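Local coordinates for protein beta-lactamase (Escherichia coli, PDB 6PQ9) that probably hydrolyses beta-lactam antibiotics to substituted beta-amino acids, as a class A serine enzyme associated with antibiotic resistance, at residues I164-E169 with Y179-T184; P65-Y70 with T248-D253; V58-H63 with T183-T188; E99-T104 with D133-D138. The protein carries 1 engineered substitution. All coordinates share one frame; numbering follows the deposited sequence.

In the fold
Contacts 1 and 2 are buried and touch each other at two hydrogen bonds, one from Tyr70 to Ala166 and one between the backbones of Met66 and Asn181. Contacts 3 and 4 are only partly buried and lie on opposite sides of the chain's centre. Contact 3 continues contact 1, since both include Thr183 and Thr184, and contact 4 meets contact 1 through Asp138, which bonds the backbone of Glu168 and Glu169. In contacts 1, 2 and 4 an asparagine carboxamide ties down backbone groups of a loop. Contact 3 uses a glutamate at a helix start instead. In contact 2 a sulfate is bound by Gly68 N of the 65-70 turn.

Contact 1: residues I164-E169 with Y179-T184; sequences IKATEE and YTNWTT
The side-chain amide of Asn181 meets the backbone of Lys165 and Ala166 and carries this contact with three hydrogen bonds. Its OD1 accepts from Lys165 N at 2.8 Å and from Ala166 N at 2.9 Å. The two donors arrive differently: Lys165 N lies almost on the extension of the C=O bond (172°), whereas Ala166 N sits in the carbonyl plane on a lone pair (128°). The same carboxamide returns a bond from ND2 to Ala166 O at 3.1 Å, with the donor tilted out of that carbonyl's plane. Both polar backbone groups of Ala166 are thus held by one side chain, which fixes the rotation of the amide. CG of Asn181 stands opposite its carbonyl carbon (chi1 -63°), which sends the amide across to the other segment. Ala166 CB sits off the O/N end of the amide, 3.6 Å from Asn181 ND2.

Beside this core the packing is looser. Lys165 CG rests 3.5 Å from Thr180 O, and the rest of the chain leads its amine away. Thr180 OG1 lies 3.9 Å from Ala166 CB, but its hydrogen bond goes to Val177 O.

Further out, Tyr70 OH gives Ala166 O a second partner. Asp138 receives the backbone N-H groups of Glu168 and Glu169, while the backbone of Asn181 is bonded to Met66. These outer ties fasten the loop to helices 70-85 and 134-144 and to the 65-70 turn. The Asn181 bonds themselves close its neck, an arrangement characteristic of the omega loop bordering the active site in class A beta-lactamases.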
loop_
_atom_site.group_PDB
_atom_site.type_symbol
_atom_site.label_atom_id
_atom_site.label_comp_id
_atom_site.label_asym_id
_atom_site.label_seq_id
_atom_site.Cartn_x
_atom_site.Cartn_y
_atom_site.Cartn_z
ATOM N N ILE A 164 -9.139 4.860 8.263
ATOM C CA ILE A 164 -7.919 4.469 8.967
ATOM C C ILE A 164 -8.250 4.526 10.455
ATOM O O ILE A 164 -8.232 5.605 11.058
ATOM C CB ILE A 164 -6.725 5.375 8.622
ATOM C CG1 ILE A 164 -6.345 5.228 7.140
ATOM C CG2 ILE A 164 -5.511 5.085 9.538
ATOM C CD1 ILE A 164 -5.283 6.242 6.677
ATOM N N LYS A 165 -8.534 3.367 11.059
ATOM C CA LYS A 165 -8.971 3.317 12.448
ATOM C C LYS A 165 -8.121 2.456 13.373
ATOM O O LYS A 165 -8.227 2.627 14.586
ATOM C CB LYS A 165 -10.430 2.835 12.528
ATOM C CG LYS A 165 -11.348 3.633 11.614
ATOM C CD LYS A 165 -12.766 3.711 12.114
ATOM C CE LYS A 165 -13.520 4.858 11.425
ATOM N NZ LYS A 165 -12.749 6.149 11.454
ATOM N N ALA A 166 -7.293 1.545 12.861
ATOM C CA ALA A 166 -6.634 0.555 13.710
ATOM C C ALA A 166 -5.135 0.497 13.456
ATOM O O ALA A 166 -4.685 0.508 12.303
ATOM C CB ALA A 166 -7.211 -0.845 13.496
ATOM N N THR A 167 -4.367 0.411 14.544
ATOM C CA THR A 167 -2.939 0.176 14.460
ATOM C C THR A 167 -2.675 -1.292 14.133
ATOM O O THR A 167 -3.591 -2.111 14.017
ATOM C CB THR A 167 -2.253 0.553 15.768
ATOM O OG1 THR A 167 -2.651 -0.372 16.784
ATOM C CG2 THR A 167 -2.632 1.954 16.187
ATOM N N GLU A 168 -1.403 -1.640 13.969
ATOM C CA GLU A 168 -1.096 -3.042 13.709
ATOM C C GLU A 168 -1.395 -3.896 14.935
ATOM O O GLU A 168 -1.977 -4.983 14.813
ATOM C CB GLU A 168 0.357 -3.194 13.267
ATOM C CG GLU A 168 0.584 -2.802 11.797
ATOM C CD GLU A 168 -0.039 -3.789 10.829
ATOM O OE1 GLU A 168 -0.379 -4.914 11.267
ATOM O OE2 GLU A 168 -0.187 -3.452 9.628
ATOM N N GLU A 169 -1.044 -3.399 16.125
ATOM C CA GLU A 169 -1.299 -4.145 17.351
ATOM C C GLU A 169 -2.791 -4.382 17.550
ATOM O O GLU A 169 -3.199 -5.467 17.978
ATOM C CB GLU A 169 -0.701 -3.402 18.543
ATOM C CG GLU A 169 -1.227 -3.882 19.891
ATOM C CD GLU A 169 -0.513 -3.221 21.050
ATOM O OE1 GLU A 169 -0.112 -2.043 20.898
ATOM O OE2 GLU A 169 -0.343 -3.876 22.105
ATOM N N TYR A 179 -11.013 -5.027 9.029
ATOM C CA TYR A 179 -11.983 -4.457 8.101
ATOM C C TYR A 179 -12.303 -3.001 8.405
ATOM O O TYR A 179 -12.957 -2.337 7.589
ATOM C CB TYR A 179 -13.271 -5.288 8.101
ATOM C CG TYR A 179 -13.091 -6.684 7.549
ATOM C CD1 TYR A 179 -13.172 -6.922 6.183
ATOM C CD2 TYR A 179 -12.852 -7.764 8.392
ATOM C CE1 TYR A 179 -13.015 -8.194 5.665
ATOM C CE2 TYR A 179 -12.689 -9.051 7.880
ATOM C CZ TYR A 179 -12.773 -9.259 6.506
ATOM O OH TYR A 179 -12.610 -10.526 5.962
ATOM N N THR A 180 -11.858 -2.485 9.545
ATOM C CA THR A 180 -12.050 -1.073 9.827
ATOM C C THR A 180 -10.982 -0.189 9.195
ATOM O O THR A 180 -11.122 1.037 9.228
ATOM C CB THR A 180 -12.114 -0.851 11.338
ATOM O OG1 THR A 180 -10.806 -0.987 11.921
ATOM C CG2 THR A 180 -13.068 -1.876 11.957
ATOM N N ASN A 181 -9.925 -0.764 8.617
ATOM C CA ASN A 181 -9.001 -0.011 7.769
ATOM C C ASN A 181 -9.392 -0.329 6.329
ATOM O O ASN A 181 -8.931 -1.312 5.755
ATOM C CB ASN A 181 -7.547 -0.386 8.034
ATOM C CG ASN A 181 -7.080 -0.053 9.450
ATOM O OD1 ASN A 181 -7.468 0.959 10.042
ATOM N ND2 ASN A 181 -6.211 -0.907 9.989
ATOM N N TRP A 182 -10.251 0.496 5.725
ATOM C CA TRP A 182 -10.749 0.152 4.397
ATOM C C TRP A 182 -10.549 1.310 3.423
ATOM O O TRP A 182 -10.259 2.446 3.801
ATOM C CB TRP A 182 -12.230 -0.300 4.439
ATOM C CG TRP A 182 -13.187 0.726 4.996
ATOM C CD1 TRP A 182 -13.704 0.770 6.266
ATOM C CD2 TRP A 182 -13.728 1.865 4.305
ATOM N NE1 TRP A 182 -14.536 1.860 6.401
ATOM C CE2 TRP A 182 -14.568 2.546 5.213
ATOM C CE3 TRP A 182 -13.586 2.372 3.003
ATOM C CZ2 TRP A 182 -15.259 3.706 4.863
ATOM C CZ3 TRP A 182 -14.269 3.523 2.657
ATOM C CH2 TRP A 182 -15.096 4.181 3.587
ATOM N N THR A 183 -10.697 0.993 2.142
ATOM C CA THR A 183 -10.509 1.961 1.076
ATOM C C THR A 183 -11.343 1.525 -0.123
ATOM O O THR A 183 -11.667 0.343 -0.279
ATOM C CB THR A 183 -9.022 2.090 0.676
ATOM O OG1 THR A 183 -8.850 3.161 -0.262
ATOM C CG2 THR A 183 -8.506 0.793 0.032
ATOM N N THR A 184 -11.707 2.507 -0.972
ATOM C CA THR A 184 -12.081 2.121 -2.327
ATOM C C THR A 184 -10.838 2.080 -3.210
ATOM O O THR A 184 -9.811 2.688 -2.882
ATOM C CB THR A 184 -13.107 3.096 -2.906
ATOM O OG1 THR A 184 -12.499 4.379 -3.111
ATOM C CG2 THR A 184 -14.320 3.239 -1.979
#

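Contact 2: residues P65-Y70 with T248-D253; sequences PMQGTY and TAATND. Engineered in segment 65-70: Gly68 (natural residue Ser). With SO4 (sulfate ion), chain L.
Asn252 reaches from its strand to the backbone of Pro65 and Met66, and this provides the direct polar link. ND2 donates to Pro65 O at 3.0 Å, in the carbonyl plane on a lone pair, and more weakly to Met66 O at 2.9 Å. Met66 O also accepts from Thr69 OG1 at 2.7 Å and from Thr69 N, both on one face of its plane, so several donors converge on this carbonyl and hold the turn. A water donates to both Asn252 OD1 and Pro65 O, doubling the direct bond.

Apolar contacts flank these bonds. Pro65 CG rests 4.0 Å from Ala250 CB, and Gln67 CG touches the same methyl at 3.9 Å. Thr69 CG2 meets Asn252 CB at 3.8 Å, the two side chains crossing at about a right angle.

A sulfate, probably from the crystallisation liquor, is the third element. The N-H of Gly68, engineered in place of the natural serine of the family's Ser-X-X-Lys motif, donates from Gly68 N to sulfate O3 at 2.9 Å. Lys71, Ser132 and Ser239 also bind the ion, which therefore occupies the active-site pocket of the class A fold.

The turn leads from strand 64-65 into helix 70-85 against strand 248-258. That strand is paired with 233-239 and 264-274, and helix 278-297 packs on it through Thr248, Thr251 and Asp253.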
loop_
_atom_site.group_PDB
_atom_site.type_symbol
_atom_site.label_atom_id
_atom_site.label_comp_id
_atom_site.label_asym_id
_atom_site.label_seq_id
_atom_site.Cartn_x
_atom_site.Cartn_y
_atom_site.Cartn_z
ATOM N N PRO A 65 -10.444 -4.160 2.677
ATOM C CA PRO A 65 -9.458 -4.086 3.766
ATOM C C PRO A 65 -8.066 -3.807 3.209
ATOM O O PRO A 65 -7.609 -4.461 2.267
ATOM C CB PRO A 65 -9.555 -5.459 4.436
ATOM C CG PRO A 65 -10.214 -6.356 3.397
ATOM C CD PRO A 65 -11.070 -5.483 2.545
ATOM N N MET A 66 -7.401 -2.806 3.793
ATOM C CA MET A 66 -6.136 -2.301 3.263
ATOM C C MET A 66 -4.926 -3.137 3.671
ATOM O O MET A 66 -3.959 -3.222 2.905
ATOM C CB MET A 66 -5.920 -0.863 3.741
ATOM C CG MET A 66 -6.787 0.149 3.033
ATOM S SD MET A 66 -6.142 1.805 3.273
ATOM C CE MET A 66 -6.792 2.140 4.923
ATOM N N GLN A 67 -4.956 -3.722 4.873
ATOM C CA GLN A 67 -3.787 -4.254 5.577
ATOM C C GLN A 67 -2.565 -3.341 5.429
ATOM O O GLN A 67 -2.675 -2.127 5.637
ATOM C CB GLN A 67 -3.492 -5.679 5.105
ATOM C CG GLN A 67 -4.434 -6.711 5.744
ATOM C CD GLN A 67 -4.158 -6.884 7.233
ATOM O OE1 GLN A 67 -3.087 -6.513 7.732
ATOM N NE2 GLN A 67 -5.126 -7.438 7.951
ATOM N N GLY A 68 -1.405 -3.896 5.063
ATOM C CA GLY A 68 -0.164 -3.131 5.052
ATOM C C GLY A 68 -0.085 -2.023 4.013
ATOM O O GLY A 68 0.883 -1.249 4.035
ATOM N N THR A 69 -1.055 -1.922 3.100
ATOM C CA THR A 69 -0.970 -0.830 2.135
ATOM C C THR A 69 -1.136 0.522 2.807
ATOM O O THR A 69 -0.658 1.528 2.270
ATOM C CB THR A 69 -2.007 -0.975 1.011
ATOM O OG1 THR A 69 -3.324 -1.021 1.568
ATOM C CG2 THR A 69 -1.731 -2.224 0.160
ATOM N N TYR A 70 -1.769 0.571 3.979
ATOM C CA TYR A 70 -1.922 1.865 4.620
ATOM C C TYR A 70 -0.618 2.366 5.245
ATOM O O TYR A 70 -0.582 3.511 5.717
ATOM C CB TYR A 70 -3.095 1.806 5.619
ATOM C CG TYR A 70 -2.862 1.258 7.023
ATOM C CD1 TYR A 70 -1.842 0.343 7.310
ATOM C CD2 TYR A 70 -3.701 1.654 8.064
ATOM C CE1 TYR A 70 -1.664 -0.140 8.610
ATOM C CE2 TYR A 70 -3.540 1.188 9.342
ATOM C CZ TYR A 70 -2.524 0.291 9.622
ATOM O OH TYR A 70 -2.390 -0.155 10.926
ATOM N N THR A 248 -9.093 -15.773 3.014
ATOM C CA THR A 248 -8.018 -14.799 3.159
ATOM C C THR A 248 -8.632 -13.419 2.973
ATOM O O THR A 248 -9.080 -13.073 1.872
ATOM C CB THR A 248 -6.900 -15.052 2.152
ATOM O OG1 THR A 248 -6.410 -16.382 2.307
ATOM C CG2 THR A 248 -5.748 -14.073 2.363
ATOM N N ALA A 249 -8.656 -12.633 4.057
ATOM C CA ALA A 249 -9.324 -11.335 4.028
ATOM C C ALA A 249 -8.769 -10.416 2.940
ATOM O O ALA A 249 -9.544 -9.767 2.232
ATOM C CB ALA A 249 -9.207 -10.651 5.385
ATOM N N ALA A 250 -7.438 -10.334 2.797
ATOM C CA ALA A 250 -6.825 -9.318 1.938
ATOM C C ALA A 250 -5.496 -9.777 1.352
ATOM O O ALA A 250 -4.600 -10.202 2.087
ATOM C CB ALA A 250 -6.602 -8.019 2.717
ATOM N N THR A 251 -5.370 -9.665 0.028
ATOM C CA THR A 251 -4.091 -9.788 -0.676
ATOM C C THR A 251 -4.015 -8.615 -1.650
ATOM O O THR A 251 -4.712 -8.606 -2.675
ATOM C CB THR A 251 -3.966 -11.131 -1.412
ATOM O OG1 THR A 251 -4.320 -12.206 -0.535
ATOM C CG2 THR A 251 -2.530 -11.357 -1.912
ATOM N N ASN A 252 -3.183 -7.618 -1.333
ATOM C CA ASN A 252 -3.200 -6.351 -2.057
ATOM C C ASN A 252 -1.814 -5.988 -2.572
ATOM O O ASN A 252 -0.790 -6.462 -2.073
ATOM C CB ASN A 252 -3.721 -5.196 -1.178
ATOM C CG ASN A 252 -4.948 -5.588 -0.336
ATOM O OD1 ASN A 252 -5.849 -6.287 -0.802
ATOM N ND2 ASN A 252 -4.988 -5.110 0.893
ATOM N N ASP A 253 -1.803 -5.115 -3.574
ATOM C CA ASP A 253 -0.588 -4.468 -4.061
ATOM C C ASP A 253 -1.012 -3.190 -4.772
ATOM O O ASP A 253 -1.925 -3.225 -5.600
ATOM C CB ASP A 253 0.187 -5.394 -5.005
ATOM C CG ASP A 253 1.664 -5.018 -5.141
ATOM O OD1 ASP A 253 2.145 -4.118 -4.405
ATOM O OD2 ASP A 253 2.344 -5.635 -6.008
HETATM S S SO4 L . 1.402 -6.503 5.578
HETATM O O1 SO4 L . 2.299 -6.102 4.495
HETATM O O2 SO4 L . 1.622 -5.614 6.716
HETATM O O3 SO4 L . -0.004 -6.403 5.168
HETATM O O4 SO4 L . 1.704 -7.882 5.917
HETATM O O HOH W 1 -8.457 -6.247 0.244
#

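Contact 3: residues V58-H63 with T183-T188; sequences VNEKHH and TTPDAT
Glu60 lies across the first turn of helix 185-196, where its carboxylate binds a backbone N-H at the helix N-terminus, next to the N-cap Thr184. From CB the side chain bends at chi2 (68°), which turns it back over Asp186. CG passes 3.7 Å from Asp186 OD2, and CD comes to 3.2 Å from Asp186 CG, as the two carboxylates stack with planes 23° apart. OE1 sits 3.4 Å from Thr184 CB. OE2 lies 3.3 Å from Pro185 CD and accepts from Asp186 N at 2.9 Å, on the syn side and somewhat out of the carboxylate plane.

Two acids stacked this closely, with OE2 of Glu60 3.2 Å from Asp186 OD1, are expected to repel. The positive end of the helix dipole probably offsets part of this, and the ionisation of one acid may be shifted. Asp186 OD2 has a further, weak hydrogen bond from Asn57, and a bound acetate lies near Glu60.

Away from the acids the contact turns to backbone and methyl groups. His63 CA approaches Thr183 O, while the His63 ring stacks on Trp182. The loop at 58-63, with an inverse gamma turn centred on Lys61, thereby connects strand 55-58 of the five-stranded sheet to the short strand 64-65 while lying over the helix start. Thr184 turns its methyl CG2 to His62 O at 3.7 Å while Thr184 OG1 accepts from Ala187 N.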
loop_
_atom_site.group_PDB
_atom_site.type_symbol
_atom_site.label_atom_id
_atom_site.label_comp_id
_atom_site.label_asym_id
_atom_site.label_seq_id
_atom_site.Cartn_x
_atom_site.Cartn_y
_atom_site.Cartn_z
ATOM N N VAL A 58 -13.024 -1.336 -11.552
ATOM C CA VAL A 58 -13.775 -2.585 -11.483
ATOM C C VAL A 58 -14.163 -2.795 -10.028
ATOM O O VAL A 58 -13.309 -2.714 -9.137
ATOM C CB VAL A 58 -12.981 -3.795 -12.013
ATOM C CG1 VAL A 58 -13.831 -5.056 -11.938
ATOM C CG2 VAL A 58 -12.509 -3.563 -13.431
ATOM N N ASN A 59 -15.452 -3.032 -9.788
ATOM C CA ASN A 59 -15.993 -3.233 -8.444
ATOM C C ASN A 59 -15.555 -2.112 -7.498
ATOM O O ASN A 59 -15.080 -2.341 -6.381
ATOM C CB ASN A 59 -15.598 -4.609 -7.922
ATOM C CG ASN A 59 -16.086 -5.719 -8.834
ATOM O OD1 ASN A 59 -17.205 -5.656 -9.337
ATOM N ND2 ASN A 59 -15.252 -6.725 -9.068
ATOM N N GLU A 60 -15.761 -0.877 -7.960
ATOM C CA GLU A 60 -15.254 0.292 -7.251
ATOM C C GLU A 60 -16.068 0.605 -5.995
ATOM O O GLU A 60 -15.514 1.072 -4.994
ATOM C CB GLU A 60 -15.239 1.489 -8.205
ATOM C CG GLU A 60 -15.503 2.832 -7.550
ATOM C CD GLU A 60 -14.381 3.259 -6.615
ATOM O OE1 GLU A 60 -14.614 4.147 -5.754
ATOM O OE2 GLU A 60 -13.265 2.703 -6.744
ATOM N N LYS A 61 -17.384 0.380 -6.025
ATOM C CA LYS A 61 -18.240 0.720 -4.886
ATOM C C LYS A 61 -18.236 -0.455 -3.917
ATOM O O LYS A 61 -19.126 -1.305 -3.910
ATOM C CB LYS A 61 -19.648 1.073 -5.347
ATOM C CG LYS A 61 -19.694 2.173 -6.390
ATOM C CD LYS A 61 -21.123 2.594 -6.702
ATOM C CE LYS A 61 -21.157 3.774 -7.665
ATOM N NZ LYS A 61 -21.590 3.356 -9.034
ATOM N N HIS A 62 -17.196 -0.500 -3.093
ATOM C CA HIS A 62 -16.982 -1.564 -2.121
ATOM C C HIS A 62 -15.803 -1.143 -1.258
ATOM O O HIS A 62 -14.907 -0.430 -1.721
ATOM C CB HIS A 62 -16.720 -2.926 -2.797
ATOM C CG HIS A 62 -16.686 -4.093 -1.845
ATOM N ND1 HIS A 62 -17.822 -4.639 -1.286
ATOM C CD2 HIS A 62 -15.647 -4.824 -1.364
ATOM C CE1 HIS A 62 -17.486 -5.649 -0.501
ATOM N NE2 HIS A 62 -16.172 -5.782 -0.529
ATOM N N HIS A 63 -15.827 -1.561 0.000
ATOM C CA HIS A 63 -14.806 -1.187 0.975
ATOM C C HIS A 63 -13.833 -2.354 1.118
ATOM O O HIS A 63 -14.216 -3.436 1.575
ATOM C CB HIS A 63 -15.450 -0.817 2.309
ATOM C CG HIS A 63 -16.300 0.414 2.239
ATOM N ND1 HIS A 63 -17.005 0.898 3.320
ATOM C CD2 HIS A 63 -16.550 1.265 1.215
ATOM C CE1 HIS A 63 -17.647 1.997 2.967
ATOM N NE2 HIS A 63 -17.390 2.240 1.694
ATOM N N THR A 183 -10.697 0.993 2.142
ATOM C CA THR A 183 -10.509 1.961 1.076
ATOM C C THR A 183 -11.343 1.525 -0.123
ATOM O O THR A 183 -11.667 0.343 -0.279
ATOM C CB THR A 183 -9.022 2.090 0.676
ATOM O OG1 THR A 183 -8.850 3.161 -0.262
ATOM C CG2 THR A 183 -8.506 0.793 0.032
ATOM N N THR A 184 -11.707 2.507 -0.972
ATOM C CA THR A 184 -12.081 2.121 -2.327
ATOM C C THR A 184 -10.838 2.080 -3.210
ATOM O O THR A 184 -9.811 2.688 -2.882
ATOM C CB THR A 184 -13.107 3.096 -2.906
ATOM O OG1 THR A 184 -12.499 4.379 -3.111
ATOM C CG2 THR A 184 -14.320 3.239 -1.979
ATOM N N PRO A 185 -10.882 1.341 -4.325
ATOM C CA PRO A 185 -9.731 1.359 -5.243
ATOM C C PRO A 185 -9.473 2.735 -5.841
ATOM O O PRO A 185 -8.309 3.111 -6.034
ATOM C CB PRO A 185 -10.123 0.326 -6.312
ATOM C CG PRO A 185 -11.176 -0.500 -5.687
ATOM C CD PRO A 185 -11.914 0.380 -4.754
ATOM N N ASP A 186 -10.540 3.484 -6.143
ATOM C CA ASP A 186 -10.426 4.851 -6.656
ATOM C C ASP A 186 -9.600 5.723 -5.738
ATOM O O ASP A 186 -8.696 6.433 -6.185
ATOM C CB ASP A 186 -11.809 5.478 -6.788
ATOM C CG ASP A 186 -12.400 5.281 -8.139
ATOM O OD1 ASP A 186 -11.766 4.545 -8.934
ATOM O OD2 ASP A 186 -13.491 5.857 -8.390
ATOM N N ALA A 187 -9.939 5.724 -4.448
ATOM C CA ALA A 187 -9.236 6.577 -3.502
ATOM C C ALA A 187 -7.726 6.343 -3.559
ATOM O O ALA A 187 -6.941 7.299 -3.567
ATOM C CB ALA A 187 -9.789 6.347 -2.096
ATOM N N THR A 188 -7.308 5.077 -3.657
ATOM C CA THR A 188 -5.887 4.743 -3.633
ATOM C C THR A 188 -5.132 5.378 -4.801
ATOM O O THR A 188 -4.116 6.054 -4.597
ATOM C CB THR A 188 -5.712 3.222 -3.642
ATOM O OG1 THR A 188 -6.559 2.630 -2.649
ATOM C CG2 THR A 188 -4.263 2.859 -3.358
#

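Contact 4: residues E99-T104 with D133-D138; sequences ELLPNT and DNNGCD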
loop_
_atom_site.group_PDB
_atom_site.type_symbol
_atom_site.label_atom_id
_atom_site.label_comp_id
_atom_site.label_asym_id
_atom_site.label_seq_id
_atom_site.Cartn_x
_atom_site.Cartn_y
_atom_site.Cartn_z
ATOM N N GLU A 99 7.592 -1.430 22.978
ATOM C CA GLU A 99 6.998 -1.115 21.685
ATOM C C GLU A 99 7.461 -2.042 20.577
ATOM O O GLU A 99 6.855 -2.045 19.500
ATOM C CB GLU A 99 7.315 0.322 21.284
ATOM C CG GLU A 99 6.848 1.345 22.276
ATOM C CD GLU A 99 7.313 2.737 21.900
ATOM O OE1 GLU A 99 8.334 3.220 22.449
ATOM O OE2 GLU A 99 6.650 3.345 21.041
ATOM N N LEU A 100 8.520 -2.818 20.803
ATOM C CA LEU A 100 8.923 -3.839 19.838
ATOM C C LEU A 100 8.212 -5.133 20.228
ATOM O O LEU A 100 8.773 -6.036 20.851
ATOM C CB LEU A 100 10.439 -3.962 19.791
ATOM C CG LEU A 100 11.092 -2.636 19.350
ATOM C CD1 LEU A 100 12.566 -2.602 19.638
ATOM C CD2 LEU A 100 10.856 -2.341 17.865
ATOM N N LEU A 101 6.928 -5.193 19.866
ATOM C CA LEU A 101 6.073 -6.311 20.237
ATOM C C LEU A 101 6.577 -7.617 19.619
ATOM O O LEU A 101 7.184 -7.613 18.542
ATOM C CB LEU A 101 4.633 -6.067 19.785
ATOM C CG LEU A 101 3.897 -4.854 20.354
ATOM C CD1 LEU A 101 2.511 -4.765 19.747
ATOM C CD2 LEU A 101 3.810 -4.960 21.851
ATOM N N PRO A 102 6.317 -8.763 20.288
ATOM C CA PRO A 102 6.677 -10.064 19.713
ATOM C C PRO A 102 5.546 -10.610 18.854
ATOM O O PRO A 102 4.466 -10.004 18.805
ATOM C CB PRO A 102 6.903 -10.924 20.960
ATOM C CG PRO A 102 5.841 -10.394 21.935
ATOM C CD PRO A 102 5.628 -8.920 21.586
ATOM N N ASN A 103 5.764 -11.756 18.201
ATOM C CA ASN A 103 4.725 -12.416 17.398
ATOM C C ASN A 103 4.099 -11.452 16.395
ATOM O O ASN A 103 2.881 -11.436 16.191
ATOM C CB ASN A 103 3.623 -13.034 18.268
ATOM C CG ASN A 103 4.145 -13.635 19.545
ATOM O OD1 ASN A 103 5.113 -14.404 19.539
ATOM N ND2 ASN A 103 3.492 -13.298 20.664
ATOM N N THR A 104 4.934 -10.628 15.774
ATOM C CA THR A 104 4.448 -9.737 14.734
ATOM C C THR A 104 5.607 -9.503 13.785
ATOM O O THR A 104 6.766 -9.635 14.169
ATOM C CB THR A 104 3.876 -8.430 15.325
ATOM O OG1 THR A 104 3.024 -7.783 14.367
ATOM C CG2 THR A 104 4.985 -7.480 15.773
ATOM N N ASP A 133 7.360 -3.446 8.271
ATOM C CA ASP A 133 7.474 -3.614 9.717
ATOM C C ASP A 133 6.205 -3.184 10.457
ATOM O O ASP A 133 5.732 -2.052 10.314
ATOM C CB ASP A 133 8.673 -2.796 10.212
ATOM C CG ASP A 133 9.190 -3.268 11.551
ATOM O OD1 ASP A 133 8.428 -3.256 12.548
ATOM O OD2 ASP A 133 10.363 -3.664 11.602
ATOM N N ASN A 134 5.675 -4.074 11.295
ATOM C CA ASN A 134 4.479 -3.723 12.061
ATOM C C ASN A 134 4.776 -2.868 13.286
ATOM O O ASN A 134 3.940 -2.034 13.664
ATOM C CB ASN A 134 3.730 -4.978 12.496
ATOM C CG ASN A 134 3.039 -5.645 11.342
ATOM O OD1 ASN A 134 2.657 -4.984 10.384
ATOM N ND2 ASN A 134 2.909 -6.957 11.402
ATOM N N ASN A 135 5.922 -3.075 13.938
ATOM C CA ASN A 135 6.262 -2.223 15.070
ATOM C C ASN A 135 6.731 -0.858 14.589
ATOM O O ASN A 135 6.377 0.159 15.186
ATOM C CB ASN A 135 7.312 -2.899 15.955
ATOM C CG ASN A 135 6.758 -4.103 16.680
ATOM O OD1 ASN A 135 5.632 -4.067 17.187
ATOM N ND2 ASN A 135 7.533 -5.192 16.715
ATOM N N GLY A 136 7.487 -0.813 13.488
ATOM C CA GLY A 136 7.761 0.459 12.838
ATOM C C GLY A 136 6.496 1.231 12.504
ATOM O O GLY A 136 6.418 2.443 12.721
ATOM N N CYS A 137 5.483 0.531 11.989
ATOM C CA CYS A 137 4.199 1.153 11.688
ATOM C C CYS A 137 3.597 1.831 12.916
ATOM O O CYS A 137 3.194 3.001 12.862
ATOM C CB CYS A 137 3.246 0.097 11.131
ATOM S SG CYS A 137 1.580 0.670 10.850
ATOM N N ASP A 138 3.542 1.116 14.040
ATOM C CA ASP A 138 2.899 1.668 15.227
ATOM C C ASP A 138 3.748 2.744 15.888
ATOM O O ASP A 138 3.203 3.713 16.427
ATOM C CB ASP A 138 2.584 0.546 16.207
ATOM C CG ASP A 138 1.456 -0.339 15.715
ATOM O OD1 ASP A 138 0.887 -0.044 14.638
ATOM O OD2 ASP A 138 1.136 -1.327 16.400
#
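Asn135 inserts its side chain into the loop 99-104 from the first turn of helix 134-144, just after the Ser132-Asp133-Asn134 motif of class A beta-lactamases. This is the tight part. Its ND2 donates to Leu101 O at 3.1 Å, nearly straight at 158°, in the carbonyl plane on a lone pair and also close to the amide's own plane. Leu101 O has a second partner in Arg109 NE. Asn135 CG comes 3.4 Å from Leu101 N, and OD1 sits 3.4 Å from Leu101 CB. OD1 also faces Glu99 O at 3.3 Å, two acceptors that do not bond. Leu100 CD2 closes one flank at 4.1 Å from Asn135 CB, and Leu100 is the centre of an inverse gamma turn, which curls the loop around the amide. Thr104 belongs to the close packing too, its OG1 3.4 Å from Asn134 CB and its CG2 near the Asn135 amide.

The open side is the bend between these two grips, where the loop is exposed at Pro102 and Asn103. An acetate lies beside the Asn134 side chain with a sulfate slightly farther off, consistent with this edge of the contact bordering the active-site pocket. Leu101 packs on Glu169 of helix 168-171, while Glu99 OE1 accepts from Lys96 N and Glu99 OE2 forms a salt bridge with Arg142.

The helix start is set by the N-cap Asp133, whose OD1 accepts from Gly136 N at 2.8 Å, met from above the carboxylate plane.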